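Protein HRI1 (Saccharomyces cerevisiae, PDB 3RBY) is of unknown function and non-essential in yeast, but interacts with the protein HRR25 and may interact with SEC72. Local coordinates at residues F51-A56 with W79-V84; T61-D66 with T73-F78; L36-K41 with F194-E199. One frame throughout, in Å; residues are numbered along the deposited sequence.

How the contacts relate
Contacts 1 and 3 are buried, whereas contact 2 lies at the surface. Strand 51-57, used in contact 1, is the sheet neighbour of strand 33-38, used in contact 3, and Glu52 N probably bonds to Arg37 O between them. Contact 2 is nested within the loop that contact 1 closes, and its Phe78 packs on Phe55 and Trp53. Contacts 1 and 2 are antiparallel pairings within one sheet: the first adds an indole-carboxylate bond at a helix start, the second adds waters and a lysine that suit an exposed edge. Contact 3 instead joins the two sheets face to face, through side-chain packing without backbone pairing.

Contact 1: residues F51-A56 with W79-V84; sequences FEWAFA and WLDTNV
Trp53 and Asp81 both carry CG anti to the backbone N (chi1 -169° and -180°), and these two torsions bring indole and carboxylate together beside the paired strands. Trp53 NE1 donates to Asp81 OD1 at 2.9 Å; the oxygen lies close to the ring plane, while the indole N-H reaches it from above the carboxylate plane. The same OD1 takes a weak bond from Asn83 N at 2.8 Å, so Asp81 serves as the N-cap of helix 82-86. Aspartate suits this place because its short side chain can turn back to a helix N-H and still meet an indole.

The Asn83 amide lies almost parallel to the Trp53 ring, with ND2 3.4 Å above one face near the rim; the Phe55 ring reaches the opposite face through CD1. At the indole edge Trp53 CD1 meets Thr82 OG1 at 3.2 Å. A leucine in place of Trp53 would probably leave Asp81 OD1 without its indole donor and open a gap between the Asn83 amide and the Phe55 ring.

On the other side of the strand, small and aliphatic groups pack: Ala54 CB meets Thr82 CG2, and Ala56 CB lies 4.0 Å from Leu80 CB, against a core that includes Phe194. The backbones are joined by Thr82 N to Ala54 O, a nearly straight bond of 3.2 Å, and by Ala56 N to Leu80 O. Ala56 O in turn accepts from Leu80 N at 3.0 Å and, weakly, from Trp79 N. Two successive residues, Trp79 and Leu80, thus face the single Ala56, which is a classic beta bulge in an antiparallel pair, placed just before the strand gives way to a capped helix.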
loop_
_atom_site.group_PDB
_atom_site.type_symbol
_atom_site.label_atom_id
_atom_site.label_comp_id
_atom_site.label_asym_id
_atom_site.label_seq_id
_atom_site.Cartn_x
_atom_site.Cartn_y
_atom_site.Cartn_z
ATOM N N PHE A 51 11.124 18.414 0.739
ATOM C CA PHE A 51 9.747 18.057 1.073
ATOM C C PHE A 51 8.807 18.589 0.017
ATOM O O PHE A 51 8.956 19.738 -0.427
ATOM C CB PHE A 51 9.341 18.687 2.402
ATOM C CG PHE A 51 10.221 18.299 3.550
ATOM C CD1 PHE A 51 11.306 19.091 3.918
ATOM C CD2 PHE A 51 9.960 17.149 4.269
ATOM C CE1 PHE A 51 12.113 18.731 4.987
ATOM C CE2 PHE A 51 10.760 16.784 5.338
ATOM C CZ PHE A 51 11.843 17.571 5.698
ATOM N N GLU A 52 7.823 17.781 -0.358
ATOM C CA GLU A 52 6.799 18.211 -1.295
ATOM C C GLU A 52 5.911 19.171 -0.514
ATOM O O GLU A 52 5.405 20.153 -1.057
ATOM C CB GLU A 52 6.106 17.001 -1.922
ATOM C CG GLU A 52 4.729 17.297 -2.489
ATOM C CD GLU A 52 4.003 16.043 -2.934
ATOM O OE1 GLU A 52 3.106 15.581 -2.199
ATOM O OE2 GLU A 52 4.330 15.518 -4.019
ATOM N N TRP A 53 5.732 18.875 0.770
ATOM C CA TRP A 53 4.914 19.697 1.652
ATOM C C TRP A 53 4.936 19.145 3.076
ATOM O O TRP A 53 5.441 18.049 3.318
ATOM C CB TRP A 53 3.487 19.670 1.102
ATOM C CG TRP A 53 2.574 20.664 1.751
ATOM C CD1 TRP A 53 2.923 21.871 2.283
ATOM C CD2 TRP A 53 1.160 20.538 1.938
ATOM N NE1 TRP A 53 1.815 22.504 2.788
ATOM C CE2 TRP A 53 0.719 21.706 2.588
ATOM C CE3 TRP A 53 0.223 19.550 1.617
ATOM C CZ2 TRP A 53 -0.617 21.914 2.926
ATOM C CZ3 TRP A 53 -1.101 19.759 1.951
ATOM C CH2 TRP A 53 -1.509 20.931 2.599
ATOM N N ALA A 54 4.387 19.911 4.012
ATOM C CA ALA A 54 4.330 19.502 5.411
ATOM C C ALA A 54 3.323 20.357 6.168
ATOM O O ALA A 54 3.264 21.572 5.977
ATOM C CB ALA A 54 5.704 19.601 6.050
ATOM N N PHE A 55 2.530 19.724 7.027
ATOM C CA PHE A 55 1.518 20.447 7.782
ATOM C C PHE A 55 1.186 19.711 9.070
ATOM O O PHE A 55 1.519 18.530 9.234
ATOM C CB PHE A 55 0.254 20.706 6.946
ATOM C CG PHE A 55 -0.504 19.457 6.530
ATOM C CD1 PHE A 55 -0.429 18.983 5.217
ATOM C CD2 PHE A 55 -1.325 18.783 7.429
ATOM C CE1 PHE A 55 -1.146 17.845 4.813
ATOM C CE2 PHE A 55 -2.055 17.648 7.033
ATOM C CZ PHE A 55 -1.961 17.179 5.720
ATOM N N ALA A 56 0.550 20.428 9.989
ATOM C CA ALA A 56 0.192 19.872 11.284
ATOM C C ALA A 56 -0.855 20.772 11.931
ATOM O O ALA A 56 -1.015 21.940 11.548
ATOM C CB ALA A 56 1.425 19.746 12.174
ATOM N N TRP A 79 -2.412 24.576 11.179
ATOM C CA TRP A 79 -1.576 25.355 12.088
ATOM C C TRP A 79 -0.210 25.570 11.415
ATOM O O TRP A 79 0.205 26.705 11.142
ATOM C CB TRP A 79 -1.419 24.594 13.409
ATOM C CG TRP A 79 -0.625 25.325 14.442
ATOM C CD1 TRP A 79 -0.466 26.679 14.552
ATOM C CD2 TRP A 79 0.146 24.741 15.500
ATOM N NE1 TRP A 79 0.349 26.970 15.624
ATOM C CE2 TRP A 79 0.734 25.799 16.223
ATOM C CE3 TRP A 79 0.379 23.427 15.917
ATOM C CZ2 TRP A 79 1.546 25.582 17.339
ATOM C CZ3 TRP A 79 1.183 23.212 17.026
ATOM C CH2 TRP A 79 1.760 24.287 17.724
ATOM N N LEU A 80 0.487 24.463 11.158
ATOM C CA LEU A 80 1.670 24.472 10.302
ATOM C C LEU A 80 1.237 24.277 8.854
ATOM O O LEU A 80 0.508 23.335 8.550
ATOM C CB LEU A 80 2.598 23.314 10.696
ATOM C CG LEU A 80 4.078 23.269 10.297
ATOM C CD1 LEU A 80 4.455 21.856 9.851
ATOM C CD2 LEU A 80 4.420 24.286 9.223
ATOM N N ASP A 81 1.679 25.166 7.967
ATOM C CA ASP A 81 1.547 24.969 6.517
ATOM C C ASP A 81 2.774 25.576 5.831
ATOM O O ASP A 81 2.852 26.797 5.659
ATOM C CB ASP A 81 0.277 25.622 5.993
ATOM C CG ASP A 81 0.093 25.435 4.497
ATOM O OD1 ASP A 81 1.091 25.150 3.794
ATOM O OD2 ASP A 81 -1.058 25.589 4.017
ATOM N N THR A 82 3.739 24.743 5.451
ATOM C CA THR A 82 4.998 25.281 4.936
ATOM C C THR A 82 4.780 26.227 3.752
ATOM O O THR A 82 5.590 27.124 3.506
ATOM C CB THR A 82 6.010 24.175 4.561
ATOM O OG1 THR A 82 5.419 23.275 3.609
ATOM C CG2 THR A 82 6.460 23.409 5.808
ATOM N N ASN A 83 3.687 26.037 3.025
ATOM C CA ASN A 83 3.335 26.990 1.979
ATOM C C ASN A 83 3.181 28.392 2.555
ATOM O O ASN A 83 3.870 29.318 2.134
ATOM C CB ASN A 83 2.045 26.584 1.255
ATOM C CG ASN A 83 2.205 25.312 0.429
ATOM O OD1 ASN A 83 3.320 24.933 0.028
ATOM N ND2 ASN A 83 1.077 24.646 0.161
ATOM N N VAL A 84 2.279 28.554 3.521
ATOM C CA VAL A 84 2.080 29.877 4.097
ATOM C C VAL A 84 3.318 30.323 4.866
ATOM O O VAL A 84 3.671 31.499 4.855
ATOM C CB VAL A 84 0.803 29.999 4.988
ATOM C CG1 VAL A 84 -0.187 28.884 4.692
ATOM C CG2 VAL A 84 1.171 30.047 6.459
#

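Contact 2: residues T61-D66 with T73-F78; sequences TVKAND and TQDFNF
Val62 and Phe76 lie side by side on one face of two antiparallel strands, pointing the same way. CG2 of Val62 sits over the face of the Phe76 ring, 3.7 Å from its centroid and 19° off the normal, a CH-pi contact. With CG2 anti to its backbone N, the valine's branch is turned over the ring, and its nearest ring atom is CE2. The Phe76 end of this face packs toward Tyr33, whose ring meets it edge-to-face, and toward strand 96-102.

Strands 62-66 and 71-76 form a beta hairpin, and 62-66 is an outermost strand of its sheet within this chain. Lys63 with Asp75 and Asn65 with Thr73 are hydrogen-bonded pairs, each joined by two backbone N-H...O bonds, such as Thr73 N to Asn65 O at 2.8 Å. Asn77 N to Thr61 O extends the ladder beyond the strands, with an angle of 174° at the hydrogen.

The face of Lys63 and Asp75 has a different chemistry. From Lys63 CB the chain leaves beside the backbone N and runs out over the Asp75 side chain, crossing it at about a right angle, with CG, CD and CE as the spacer to NZ. A bend at the last torsion (chi4 88°) then sets NZ 3.6 Å from Asp75 CB. There NZ donates to water 2 at 2.7 Å, and this water can in turn donate to Asp75 O, 2.8 Å away. Lys63 NZ also forms a salt bridge with Glu95. The Asp75 carboxylate is not the direct mate of this ammonium: Lys63 NZ and Asp75 OD1 are 4.9 Å apart. Asp75 OD1 instead probably accepts from water 1, which also bonds to Thr73 OG1 at 2.7 Å.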
loop_
_atom_site.group_PDB
_atom_site.type_symbol
_atom_site.label_atom_id
_atom_site.label_comp_id
_atom_site.label_asym_id
_atom_site.label_seq_id
_atom_site.Cartn_x
_atom_site.Cartn_y
_atom_site.Cartn_z
ATOM N N THR A 61 -8.129 22.282 14.945
ATOM C CA THR A 61 -7.902 22.888 13.623
ATOM C C THR A 61 -8.494 22.083 12.467
ATOM O O THR A 61 -8.327 22.447 11.297
ATOM C CB THR A 61 -6.409 23.145 13.345
ATOM O OG1 THR A 61 -5.705 21.893 13.287
ATOM C CG2 THR A 61 -5.823 24.027 14.439
ATOM N N VAL A 62 -9.180 20.991 12.787
ATOM C CA VAL A 62 -9.841 20.209 11.750
ATOM C C VAL A 62 -11.204 19.762 12.258
ATOM O O VAL A 62 -11.322 19.270 13.382
ATOM C CB VAL A 62 -8.976 19.000 11.276
ATOM C CG1 VAL A 62 -8.531 18.133 12.462
ATOM C CG2 VAL A 62 -9.726 18.165 10.255
ATOM N N LYS A 63 -12.233 19.962 11.443
ATOM C CA LYS A 63 -13.563 19.510 11.813
ATOM C C LYS A 63 -13.833 18.218 11.088
ATOM O O LYS A 63 -14.044 18.198 9.875
ATOM C CB LYS A 63 -14.650 20.535 11.461
ATOM C CG LYS A 63 -14.273 21.987 11.726
ATOM C CD LYS A 63 -15.167 22.927 10.876
ATOM C CE LYS A 63 -14.525 24.298 10.607
ATOM N NZ LYS A 63 -13.670 24.313 9.380
ATOM N N ALA A 64 -13.803 17.124 11.863
ATOM C CA ALA A 64 -14.124 15.794 11.352
ATOM C C ALA A 64 -15.592 15.490 11.522
ATOM O O ALA A 64 -16.103 15.645 12.639
ATOM C CB ALA A 64 -13.219 14.784 12.080
ATOM N N ASN A 65 -16.174 14.941 10.506
ATOM C CA ASN A 65 -17.552 14.544 10.630
ATOM C C ASN A 65 -17.883 13.297 9.833
ATOM O O ASN A 65 -17.625 13.223 8.635
ATOM C CB ASN A 65 -18.472 15.705 10.262
ATOM C CG ASN A 65 -19.716 15.720 11.100
ATOM O OD1 ASN A 65 -20.773 15.270 10.657
ATOM N ND2 ASN A 65 -19.594 16.202 12.342
ATOM N N ASP A 66 -18.460 12.321 10.527
ATOM C CA ASP A 66 -18.781 11.024 9.951
ATOM C C ASP A 66 -20.239 10.949 9.513
ATOM O O ASP A 66 -21.151 11.326 10.239
ATOM C CB ASP A 66 -18.472 9.908 10.959
ATOM C CG ASP A 66 -18.635 8.508 10.369
ATOM O OD1 ASP A 66 -18.635 8.361 9.126
ATOM O OD2 ASP A 66 -18.754 7.547 11.158
ATOM N N THR A 73 -15.910 13.701 6.517
ATOM C CA THR A 73 -15.446 14.969 5.984
ATOM C C THR A 73 -14.442 15.556 6.940
ATOM O O THR A 73 -14.573 15.437 8.159
ATOM C CB THR A 73 -16.598 15.978 5.805
ATOM O OG1 THR A 73 -17.298 16.139 7.054
ATOM C CG2 THR A 73 -17.561 15.491 4.723
ATOM N N GLN A 74 -13.434 16.204 6.392
ATOM C CA GLN A 74 -12.461 16.828 7.247
ATOM C C GLN A 74 -12.159 18.196 6.681
ATOM O O GLN A 74 -11.739 18.337 5.522
ATOM C CB GLN A 74 -11.202 15.959 7.354
ATOM C CG GLN A 74 -11.474 14.576 7.934
ATOM C CD GLN A 74 -10.200 13.897 8.426
ATOM O OE1 GLN A 74 -9.462 14.461 9.232
ATOM N NE2 GLN A 74 -9.922 12.696 7.915
ATOM N N ASP A 75 -12.386 19.205 7.509
ATOM C CA ASP A 75 -12.223 20.579 7.089
ATOM C C ASP A 75 -11.033 21.153 7.811
ATOM O O ASP A 75 -11.036 21.302 9.038
ATOM C CB ASP A 75 -13.523 21.319 7.351
ATOM C CG ASP A 75 -14.684 20.654 6.647
ATOM O OD1 ASP A 75 -15.718 20.385 7.292
ATOM O OD2 ASP A 75 -14.539 20.357 5.437
ATOM N N PHE A 76 -9.980 21.407 7.045
ATOM C CA PHE A 76 -8.700 21.783 7.632
ATOM C C PHE A 76 -8.448 23.273 7.604
ATOM O O PHE A 76 -8.616 23.928 6.574
ATOM C CB PHE A 76 -7.536 21.097 6.905
ATOM C CG PHE A 76 -7.472 19.611 7.126
ATOM C CD1 PHE A 76 -8.086 18.741 6.241
ATOM C CD2 PHE A 76 -6.784 19.082 8.212
ATOM C CE1 PHE A 76 -8.029 17.370 6.438
ATOM C CE2 PHE A 76 -6.724 17.707 8.419
ATOM C CZ PHE A 76 -7.346 16.853 7.534
ATOM N N ASN A 77 -8.018 23.791 8.745
ATOM C CA ASN A 77 -7.361 25.092 8.803
ATOM C C ASN A 77 -6.008 24.911 9.473
ATOM O O ASN A 77 -5.891 24.992 10.702
ATOM C CB ASN A 77 -8.225 26.123 9.546
ATOM C CG ASN A 77 -9.435 26.542 8.737
ATOM O OD1 ASN A 77 -10.530 26.011 8.929
ATOM N ND2 ASN A 77 -9.236 27.471 7.795
ATOM N N PHE A 78 -4.994 24.643 8.661
ATOM C CA PHE A 78 -3.701 24.197 9.178
ATOM C C PHE A 78 -3.046 25.150 10.170
ATOM O O PHE A 78 -3.114 26.375 10.036
ATOM C CB PHE A 78 -2.750 23.915 8.011
ATOM C CG PHE A 78 -3.295 22.906 7.039
ATOM C CD1 PHE A 78 -3.622 23.268 5.740
ATOM C CD2 PHE A 78 -3.523 21.601 7.446
ATOM C CE1 PHE A 78 -4.141 22.329 4.851
ATOM C CE2 PHE A 78 -4.043 20.660 6.569
ATOM C CZ PHE A 78 -4.356 21.025 5.268
HETATM O O HOH W 1 -16.031 18.001 8.479
HETATM O O HOH W 2 -11.322 23.707 10.521
#

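Contact 3: residues L36-K41 with F194-E199; sequences LRPFVK and FIRLLE
The Phe194 ring is met obliquely by Leu36 CD2, which comes to 3.6 Å from CD1 of the ring, while Phe51 packs its own ring against the same phenylalanine at a steep tilt. The second flat group is the Arg196 guanidinium. Leu36 O lies near its plane, at the edge, 3.8 Å from NH2, and Pro38 CG approaches obliquely to 3.3 Å from NH1.

Arg196 reaches this place through a chain bent at chi2 and chi3 (-131° and -82°), which carries its head to the proline ring. The leucine forks between two neighbours: as CD2 meets the aromatic ring, CD1 rests 3.5 Å from Ile195 O. Branched and cyclic aliphatic groups suit a place where strands 33-38 and 192-199, from different sheets, cross at 93° with axes 9.3 Å apart, too far for backbone pairing.

The polar ends of Arg196 are satisfied elsewhere: NH1 bonds to Phe22 O and NH2 to Gln178 OE1, with a cation-pi contact to the Phe22 ring. Between the two segments contact is by packing, apolar where Leu36 meets Phe194 and, at Pro38, against a guanidinium whose buried charge is probably stabilised by those two oxygens and the Phe22 ring.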
loop_
_atom_site.group_PDB
_atom_site.type_symbol
_atom_site.label_atom_id
_atom_site.label_comp_id
_atom_site.label_asym_id
_atom_site.label_seq_id
_atom_site.Cartn_x
_atom_site.Cartn_y
_atom_site.Cartn_z
ATOM N N LEU A 36 4.255 14.665 7.229
ATOM C CA LEU A 36 5.564 15.001 6.652
ATOM C C LEU A 36 5.680 14.329 5.290
ATOM O O LEU A 36 5.362 13.138 5.156
ATOM C CB LEU A 36 6.707 14.565 7.571
ATOM C CG LEU A 36 6.649 15.203 8.960
ATOM C CD1 LEU A 36 7.841 14.781 9.833
ATOM C CD2 LEU A 36 6.567 16.728 8.834
ATOM N N ARG A 37 6.102 15.087 4.273
ATOM C CA ARG A 37 6.095 14.566 2.894
ATOM C C ARG A 37 7.452 14.683 2.188
ATOM O O ARG A 37 7.559 15.275 1.112
ATOM C CB ARG A 37 4.960 15.222 2.091
ATOM C CG ARG A 37 3.626 15.234 2.901
ATOM C CD ARG A 37 2.356 15.503 2.083
ATOM N NE ARG A 37 1.179 15.195 2.892
ATOM C CZ ARG A 37 -0.086 15.229 2.481
ATOM N NH1 ARG A 37 -0.386 15.576 1.238
ATOM N NH2 ARG A 37 -1.063 14.900 3.327
ATOM N N PRO A 38 8.494 14.091 2.788
ATOM C CA PRO A 38 9.845 14.182 2.207
ATOM C C PRO A 38 9.877 13.506 0.842
ATOM O O PRO A 38 9.268 12.447 0.696
ATOM C CB PRO A 38 10.706 13.397 3.206
ATOM C CG PRO A 38 9.749 12.402 3.812
ATOM C CD PRO A 38 8.405 13.080 3.856
ATOM N N PHE A 39 10.539 14.107 -0.145
ATOM C CA PHE A 39 10.764 13.426 -1.427
ATOM C C PHE A 39 11.650 12.202 -1.235
ATOM O O PHE A 39 12.516 12.193 -0.344
ATOM C CB PHE A 39 11.470 14.355 -2.412
ATOM C CG PHE A 39 10.648 15.520 -2.842
ATOM C CD1 PHE A 39 11.033 16.814 -2.519
ATOM C CD2 PHE A 39 9.483 15.323 -3.575
ATOM C CE1 PHE A 39 10.264 17.895 -2.939
ATOM C CE2 PHE A 39 8.708 16.385 -3.988
ATOM C CZ PHE A 39 9.092 17.674 -3.678
ATOM N N VAL A 40 11.452 11.182 -2.071
ATOM C CA VAL A 40 12.308 9.989 -2.018
ATOM C C VAL A 40 13.592 10.232 -2.804
ATOM O O VAL A 40 14.701 9.910 -2.334
ATOM C CB VAL A 40 11.612 8.745 -2.577
ATOM C CG1 VAL A 40 12.587 7.583 -2.606
ATOM C CG2 VAL A 40 10.379 8.396 -1.729
ATOM N N LYS A 41 13.418 10.795 -4.001
ATOM C CA LYS A 41 14.528 11.161 -4.872
ATOM C C LYS A 41 14.477 12.649 -5.246
ATOM O O LYS A 41 14.080 13.019 -6.360
ATOM C CB LYS A 41 14.540 10.276 -6.118
ATOM C CG LYS A 41 14.839 8.808 -5.821
ATOM C CD LYS A 41 14.933 7.989 -7.105
ATOM C CE LYS A 41 14.219 6.644 -6.946
ATOM N NZ LYS A 41 14.041 5.925 -8.248
ATOM N N PHE A 194 12.175 19.408 11.291
ATOM C CA PHE A 194 11.301 18.239 11.295
ATOM C C PHE A 194 12.091 17.021 11.725
ATOM O O PHE A 194 13.299 16.946 11.514
ATOM C CB PHE A 194 10.721 17.956 9.909
ATOM C CG PHE A 194 9.996 19.120 9.296
ATOM C CD1 PHE A 194 8.718 19.472 9.727
ATOM C CD2 PHE A 194 10.588 19.858 8.272
ATOM C CE1 PHE A 194 8.041 20.553 9.153
ATOM C CE2 PHE A 194 9.923 20.937 7.691
ATOM C CZ PHE A 194 8.645 21.288 8.130
ATOM N N ILE A 195 11.407 16.057 12.320
ATOM C CA ILE A 195 12.025 14.770 12.571
ATOM C C ILE A 195 11.022 13.654 12.333
ATOM O O ILE A 195 9.807 13.824 12.551
ATOM C CB ILE A 195 12.540 14.665 13.997
ATOM C CG1 ILE A 195 11.398 14.940 14.969
ATOM C CG2 ILE A 195 13.671 15.656 14.219
ATOM C CD1 ILE A 195 11.628 14.351 16.351
ATOM N N ARG A 196 11.543 12.534 11.848
ATOM C CA ARG A 196 10.801 11.294 11.794
ATOM C C ARG A 196 11.688 10.298 12.511
ATOM O O ARG A 196 12.825 10.056 12.100
ATOM C CB ARG A 196 10.564 10.856 10.359
ATOM C CG ARG A 196 9.107 10.700 10.017
ATOM C CD ARG A 196 8.837 9.388 9.342
ATOM N NE ARG A 196 9.143 9.432 7.925
ATOM C CZ ARG A 196 8.394 10.002 6.976
ATOM N NH1 ARG A 196 8.803 9.941 5.718
ATOM N NH2 ARG A 196 7.259 10.628 7.251
ATOM N N LEU A 197 11.188 9.769 13.617
ATOM C CA LEU A 197 11.994 8.936 14.484
ATOM C C LEU A 197 11.309 7.585 14.594
ATOM O O LEU A 197 10.079 7.520 14.645
ATOM C CB LEU A 197 12.061 9.575 15.866
ATOM C CG LEU A 197 13.374 10.028 16.488
ATOM C CD1 LEU A 197 13.080 10.413 17.926
ATOM C CD2 LEU A 197 14.453 8.938 16.427
ATOM N N LEU A 198 12.094 6.510 14.632
ATOM C CA LEU A 198 11.530 5.174 14.749
ATOM C C LEU A 198 12.188 4.445 15.905
ATOM O O LEU A 198 13.422 4.330 15.953
ATOM C CB LEU A 198 11.719 4.397 13.439
ATOM C CG LEU A 198 11.231 2.941 13.349
ATOM C CD1 LEU A 198 9.714 2.858 13.448
ATOM C CD2 LEU A 198 11.718 2.296 12.041
ATOM N N GLU A 199 11.377 3.973 16.851
ATOM C CA GLU A 199 11.890 3.106 17.912
ATOM C C GLU A 199 11.851 1.658 17.426
ATOM O O GLU A 199 10.778 1.066 17.274
ATOM C CB GLU A 199 11.116 3.263 19.226
ATOM C CG GLU A 199 11.493 2.190 20.261
ATOM C CD GLU A 199 10.764 2.342 21.598
ATOM O OE1 GLU A 199 10.413 1.306 22.224
ATOM O OE2 GLU A 199 10.553 3.499 22.031
#